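Local coordinates for replication initiation and membrane attachment protein (Geobacillus stearothermophilus 10, PDB 5WTN), which probably helps load the replicative helicase at the start or restart of chromosome replication, as a tetrameric component of the bacterial primosome, at residues 225-236 with 261-270. Sequence-based numbering, arbitrary orientation.
Sequences VTAKVKEAIKKL and IDIDALRRAA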
ATOM      1  N   VAL A 225      17.270 -40.284  -1.930  1.00 43.71           N
ATOM      2  CA  VAL A 225      16.223 -39.436  -2.437  1.00 39.80           C
ATOM      3  C   VAL A 225      15.528 -38.833  -1.226  1.00 45.14           C
ATOM      4  O   VAL A 225      14.793 -39.500  -0.493  1.00 46.60           O
ATOM      5  CB  VAL A 225      15.238 -40.237  -3.271  1.00 38.94           C
ATOM      6  CG1 VAL A 225      14.057 -39.378  -3.683  1.00 39.10           C
ATOM      7  CG2 VAL A 225      15.938 -40.793  -4.481  1.00 39.81           C
ATOM      8  N   THR A 226      15.765 -37.543  -1.040  1.00 44.36           N
ATOM      9  CA  THR A 226      15.245 -36.828   0.099  1.00 41.73           C
ATOM     10  C   THR A 226      13.878 -36.306  -0.297  1.00 44.36           C
ATOM     11  O   THR A 226      13.457 -36.474  -1.441  1.00 44.08           O
ATOM     12  CB  THR A 226      16.181 -35.666   0.457  1.00 42.95           C
ATOM     13  OG1 THR A 226      16.382 -34.843  -0.698  1.00 41.01           O
ATOM     14  CG2 THR A 226      17.531 -36.201   0.914  1.00 40.70           C
ATOM     15  N   ALA A 227      13.180 -35.668   0.632  1.00 46.60           N
ATOM     16  CA  ALA A 227      11.883 -35.106   0.305  1.00 43.96           C
ATOM     17  C   ALA A 227      12.099 -33.997  -0.710  1.00 42.83           C
ATOM     18  O   ALA A 227      11.319 -33.837  -1.644  1.00 44.89           O
ATOM     19  CB  ALA A 227      11.220 -34.562   1.542  1.00 48.35           C
ATOM     20  N   LYS A 228      13.170 -33.236  -0.527  1.00 38.18           N
ATOM     21  CA  LYS A 228      13.418 -32.115  -1.407  1.00 42.22           C
ATOM     22  C   LYS A 228      13.736 -32.605  -2.826  1.00 40.58           C
ATOM     23  O   LYS A 228      13.342 -31.977  -3.812  1.00 39.46           O
ATOM     24  CB  LYS A 228      14.507 -31.205  -0.821  1.00 44.53           C
ATOM     25  CG  LYS A 228      14.232 -30.807   0.643  1.00 54.31           C
ATOM     26  CD  LYS A 228      14.937 -29.493   1.039  1.00 72.92           C
ATOM     27  CE  LYS A 228      14.615 -29.070   2.484  1.00 69.62           C
ATOM     28  NZ  LYS A 228      15.387 -27.860   2.927  1.00 64.18           N
ATOM     29  N   VAL A 229      14.417 -33.744  -2.917  1.00 40.13           N
ATOM     30  CA  VAL A 229      14.774 -34.334  -4.206  1.00 39.94           C
ATOM     31  C   VAL A 229      13.553 -34.972  -4.856  1.00 37.65           C
ATOM     32  O   VAL A 229      13.317 -34.813  -6.059  1.00 34.89           O
ATOM     33  CB  VAL A 229      15.904 -35.395  -4.065  1.00 37.90           C
ATOM     34  CG1 VAL A 229      15.886 -36.370  -5.233  1.00 33.22           C
ATOM     35  CG2 VAL A 229      17.266 -34.731  -3.956  1.00 35.94           C
ATOM     36  N   LYS A 230      12.788 -35.698  -4.044  1.00 39.95           N
ATOM     37  CA  LYS A 230      11.580 -36.373  -4.496  1.00 36.10           C
ATOM     38  C   LYS A 230      10.594 -35.343  -5.041  1.00 35.55           C
ATOM     39  O   LYS A 230       9.985 -35.531  -6.098  1.00 33.58           O
ATOM     40  CB  LYS A 230      10.987 -37.172  -3.342  1.00 38.32           C
ATOM     41  CG  LYS A 230       9.725 -37.951  -3.676  1.00 44.86           C
ATOM     42  CD  LYS A 230       9.240 -38.772  -2.475  1.00 49.54           C
ATOM     43  CE  LYS A 230       7.733 -39.027  -2.524  1.00 57.04           C
ATOM     44  NZ  LYS A 230       6.930 -37.772  -2.372  1.00 64.30           N
ATOM     45  N   GLU A 231      10.477 -34.229  -4.333  1.00 36.08           N
ATOM     46  CA  GLU A 231       9.648 -33.122  -4.776  1.00 38.28           C
ATOM     47  C   GLU A 231      10.173 -32.621  -6.122  1.00 38.03           C
ATOM     48  O   GLU A 231       9.402 -32.336  -7.034  1.00 38.99           O
ATOM     49  CB  GLU A 231       9.672 -32.013  -3.717  1.00 41.32           C
ATOM     50  CG  GLU A 231       8.833 -30.772  -4.022  1.00 46.39           C
ATOM     51  CD  GLU A 231       9.046 -29.650  -2.992  1.00 60.01           C
ATOM     52  OE1 GLU A 231       8.689 -28.481  -3.291  1.00 59.70           O
ATOM     53  OE2 GLU A 231       9.567 -29.935  -1.881  1.00 61.22           O
ATOM     54  N   ALA A 232      11.494 -32.550  -6.256  1.00 36.67           N
ATOM     55  CA  ALA A 232      12.114 -32.010  -7.458  1.00 30.83           C
ATOM     56  C   ALA A 232      11.916 -32.947  -8.636  1.00 30.51           C
ATOM     57  O   ALA A 232      11.627 -32.520  -9.761  1.00 30.67           O
ATOM     58  CB  ALA A 232      13.582 -31.785  -7.216  1.00 32.60           C
ATOM     59  N   ILE A 233      12.091 -34.234  -8.370  1.00 30.31           N
ATOM     60  CA  ILE A 233      11.885 -35.262  -9.375  1.00 29.32           C
ATOM     61  C   ILE A 233      10.481 -35.163  -9.954  1.00 28.23           C
ATOM     62  O   ILE A 233      10.315 -35.123 -11.170  1.00 27.41           O
ATOM     63  CB  ILE A 233      12.114 -36.652  -8.772  1.00 29.47           C
ATOM     64  CG1 ILE A 233      13.616 -36.900  -8.593  1.00 25.58           C
ATOM     65  CG2 ILE A 233      11.452 -37.729  -9.621  1.00 25.89           C
ATOM     66  CD1 ILE A 233      13.949 -38.280  -8.087  1.00 29.35           C
ATOM     67  N   LYS A 234       9.493 -35.098  -9.064  1.00 30.35           N
ATOM     68  CA  LYS A 234       8.092 -34.940  -9.426  1.00 28.94           C
ATOM     69  C   LYS A 234       7.889 -33.796 -10.413  1.00 27.44           C
ATOM     70  O   LYS A 234       7.250 -33.968 -11.444  1.00 27.50           O
ATOM     71  CB  LYS A 234       7.262 -34.684  -8.162  1.00 34.95           C
ATOM     72  CG  LYS A 234       6.446 -35.872  -7.662  1.00 38.89           C
ATOM     73  CD  LYS A 234       6.028 -35.695  -6.191  1.00 45.12           C
ATOM     74  CE  LYS A 234       5.024 -34.559  -5.984  1.00 49.53           C
ATOM     75  NZ  LYS A 234       4.974 -34.041  -4.562  1.00 51.25           N
ATOM     76  N   LYS A 235       8.439 -32.628 -10.103  1.00 30.34           N
ATOM     77  CA  LYS A 235       8.207 -31.451 -10.934  1.00 27.90           C
ATOM     78  C   LYS A 235       8.875 -31.638 -12.271  1.00 28.14           C
ATOM     79  O   LYS A 235       8.338 -31.237 -13.300  1.00 28.38           O
ATOM     80  CB  LYS A 235       8.735 -30.183 -10.265  1.00 27.01           C
ATOM     81  CG  LYS A 235       8.290 -29.995  -8.831  1.00 27.98           C
ATOM     82  CD  LYS A 235       8.329 -28.521  -8.447  1.00 28.93           C
ATOM     83  CE  LYS A 235       7.873 -28.288  -7.009  1.00 33.38           C
ATOM     84  NZ  LYS A 235       8.280 -26.929  -6.545  1.00 33.23           N
ATOM     85  N   LEU A 236      10.054 -32.250 -12.253  1.00 29.37           N
ATOM     86  CA  LEU A 236      10.811 -32.446 -13.479  1.00 29.10           C
ATOM     87  C   LEU A 236      10.087 -33.426 -14.407  1.00 29.65           C
ATOM     88  O   LEU A 236       9.903 -33.163 -15.604  1.00 27.28           O
ATOM     89  CB  LEU A 236      12.212 -32.919 -13.139  1.00 27.34           C
ATOM     90  CG  LEU A 236      13.042 -31.774 -12.559  1.00 28.90           C
ATOM     91  CD1 LEU A 236      14.393 -32.266 -12.039  1.00 26.80           C
ATOM     92  CD2 LEU A 236      13.218 -30.690 -13.616  1.00 25.39           C
ATOM     93  N   ILE A 261      22.441 -36.034  -4.060  1.00 36.93           N
ATOM     94  CA  ILE A 261      21.975 -35.585  -5.367  1.00 35.61           C
ATOM     95  C   ILE A 261      21.820 -34.070  -5.404  1.00 34.91           C
ATOM     96  O   ILE A 261      21.081 -33.492  -4.607  1.00 36.93           O
ATOM     97  CB  ILE A 261      20.632 -36.235  -5.720  1.00 35.19           C
ATOM     98  CG1 ILE A 261      20.780 -37.751  -5.704  1.00 33.31           C
ATOM     99  CG2 ILE A 261      20.143 -35.770  -7.080  1.00 31.18           C
ATOM    100  CD1 ILE A 261      19.480 -38.475  -5.857  1.00 29.87           C
ATOM    101  N   ASP A 262      22.511 -33.420  -6.329  1.00 37.69           N
ATOM    102  CA  ASP A 262      22.396 -31.974  -6.423  1.00 40.36           C
ATOM    103  C   ASP A 262      21.246 -31.639  -7.352  1.00 39.97           C
ATOM    104  O   ASP A 262      21.274 -31.964  -8.543  1.00 40.59           O
ATOM    105  CB  ASP A 262      23.684 -31.343  -6.935  1.00 41.89           C
ATOM    106  CG  ASP A 262      23.561 -29.845  -7.106  1.00 46.24           C
ATOM    107  OD1 ASP A 262      22.806 -29.221  -6.319  1.00 47.97           O
ATOM    108  OD2 ASP A 262      24.214 -29.294  -8.024  1.00 49.21           O
ATOM    109  N   ILE A 263      20.236 -30.982  -6.799  1.00 38.50           N
ATOM    110  CA  ILE A 263      19.011 -30.715  -7.528  1.00 35.42           C
ATOM    111  C   ILE A 263      19.249 -29.740  -8.671  1.00 37.20           C
ATOM    112  O   ILE A 263      18.661 -29.882  -9.745  1.00 37.71           O
ATOM    113  CB  ILE A 263      17.927 -30.200  -6.584  1.00 34.98           C
ATOM    114  CG1 ILE A 263      17.560 -31.294  -5.575  1.00 35.90           C
ATOM    115  CG2 ILE A 263      16.708 -29.772  -7.355  1.00 34.10           C
ATOM    116  CD1 ILE A 263      16.466 -30.904  -4.612  1.00 37.33           C
ATOM    117  N   ASP A 264      20.121 -28.762  -8.438  1.00 42.91           N
ATOM    118  CA  ASP A 264      20.551 -27.842  -9.491  1.00 42.07           C
ATOM    119  C   ASP A 264      21.083 -28.616 -10.701  1.00 40.06           C
ATOM    120  O   ASP A 264      20.664 -28.372 -11.827  1.00 39.30           O
ATOM    121  CB  ASP A 264      21.604 -26.862  -8.953  1.00 43.99           C
ATOM    122  CG  ASP A 264      21.001 -25.524  -8.498  1.00 53.67           C
ATOM    123  OD1 ASP A 264      19.801 -25.478  -8.124  1.00 48.96           O
ATOM    124  OD2 ASP A 264      21.744 -24.511  -8.519  1.00 57.61           O
ATOM    125  N   ALA A 265      21.973 -29.575 -10.453  1.00 40.72           N
ATOM    126  CA  ALA A 265      22.552 -30.407 -11.512  1.00 38.73           C
ATOM    127  C   ALA A 265      21.525 -31.327 -12.179  1.00 39.80           C
ATOM    128  O   ALA A 265      21.558 -31.524 -13.399  1.00 39.20           O
ATOM    129  CB  ALA A 265      23.687 -31.222 -10.963  1.00 38.30           C
ATOM    130  N   LEU A 266      20.630 -31.899 -11.375  1.00 36.71           N
ATOM    131  CA  LEU A 266      19.517 -32.691 -11.890  1.00 33.31           C
ATOM    132  C   LEU A 266      18.627 -31.860 -12.811  1.00 31.58           C
ATOM    133  O   LEU A 266      18.268 -32.310 -13.890  1.00 30.69           O
ATOM    134  CB  LEU A 266      18.688 -33.240 -10.734  1.00 29.09           C
ATOM    135  CG  LEU A 266      17.530 -34.162 -11.111  1.00 25.62           C
ATOM    136  CD1 LEU A 266      18.033 -35.399 -11.814  1.00 30.65           C
ATOM    137  CD2 LEU A 266      16.754 -34.564  -9.891  1.00 26.09           C
ATOM    138  N   ARG A 267      18.282 -30.648 -12.379  1.00 32.43           N
ATOM    139  CA  ARG A 267      17.482 -29.734 -13.190  1.00 32.06           C
ATOM    140  C   ARG A 267      18.100 -29.496 -14.563  1.00 34.47           C
ATOM    141  O   ARG A 267      17.397 -29.533 -15.571  1.00 36.30           O
ATOM    142  CB  ARG A 267      17.243 -28.393 -12.463  1.00 35.95           C
ATOM    143  CG  ARG A 267      16.234 -28.474 -11.292  1.00 33.27           C
ATOM    144  CD  ARG A 267      15.972 -27.127 -10.581  1.00 33.27           C
ATOM    145  NE  ARG A 267      15.479 -26.056 -11.463  1.00 33.47           N
ATOM    146  CZ  ARG A 267      15.064 -24.861 -11.030  1.00 32.10           C
ATOM    147  NH1 ARG A 267      15.067 -24.598  -9.725  1.00 28.58           N
ATOM    148  NH2 ARG A 267      14.634 -23.931 -11.892  1.00 30.08           N
ATOM    149  N   ARG A 268      19.411 -29.272 -14.603  1.00 37.12           N
ATOM    150  CA  ARG A 268      20.110 -29.076 -15.872  1.00 37.64           C
ATOM    151  C   ARG A 268      20.019 -30.299 -16.769  1.00 34.90           C
ATOM    152  O   ARG A 268      19.707 -30.181 -17.945  1.00 37.02           O
ATOM    153  CB  ARG A 268      21.581 -28.735 -15.636  1.00 43.55           C
ATOM    154  CG  ARG A 268      21.789 -27.448 -14.851  1.00 51.19           C
ATOM    155  CD  ARG A 268      23.211 -26.898 -14.972  1.00 52.12           C
ATOM    156  NE  ARG A 268      23.478 -25.967 -13.878  1.00 55.79           N
ATOM    157  CZ  ARG A 268      24.096 -26.307 -12.750  1.00 57.54           C
ATOM    158  NH1 ARG A 268      24.534 -27.555 -12.583  1.00 49.20           N
ATOM    159  NH2 ARG A 268      24.286 -25.403 -11.791  1.00 59.48           N
ATOM    160  N   ALA A 269      20.310 -31.466 -16.203  1.00 32.82           N
ATOM    161  CA  ALA A 269      20.251 -32.725 -16.930  1.00 32.35           C
ATOM    162  C   ALA A 269      18.877 -32.914 -17.554  1.00 35.07           C
ATOM    163  O   ALA A 269      18.762 -33.303 -18.720  1.00 34.46           O
ATOM    164  CB  ALA A 269      20.550 -33.869 -15.996  1.00 28.90           C
ATOM    165  N   ALA A 270      17.845 -32.636 -16.761  1.00 34.19           N
ATOM    166  CA  ALA A 270      16.462 -32.700 -17.207  1.00 29.59           C
ATOM    167  C   ALA A 270      16.199 -31.720 -18.351  1.00 31.44           C
ATOM    168  O   ALA A 270      15.653 -32.108 -19.389  1.00 31.34           O
ATOM    169  CB  ALA A 270      15.528 -32.431 -16.043  1.00 26.30           C
TER
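Ile263 packs against Val229 and Ala232 in a parallel helix-helix pair, in which residues 227-236 and 263-270 run side by side in the helical C-terminal part of the chain, their axes 14° apart. Ile263 crosses Val229 obliquely. With CG1 anti to its carbonyl carbon (chi1 -65°), its two branches separate: CG1 meets Val229 CG2 at 3.8 Å and carries CD1 on toward Lys228 O, while CG2 rests on Ala232 CB at 3.7 Å. Cut back to an alanine, this position would lose CG1, CD1 and CG2, and a gap is likely to open beside Val229 and Ala232. Just before the second helix, Ile261 CB lies 4.1 Å from Val229 CG2. One turn beyond Ile263, Leu266 slants across Leu236, its CG 3.8 Å from Leu236 CD1, and its CD2 reaches Ile233 CG1 at 4.1 Å. Met247 of helix 244-254 packs on both leucines. No hydrogen bond crosses the pair, so apolar contacts do the joining. Arg267 lies at the edge, where its NH1 hydrogen-bonds to Arg120 O of the second subunit, which brings this seam up to a subunit interface. Leu236 forks at its end: CD1 goes to Leu266, and CD2 touches Ala270 CB at 3.8 Å.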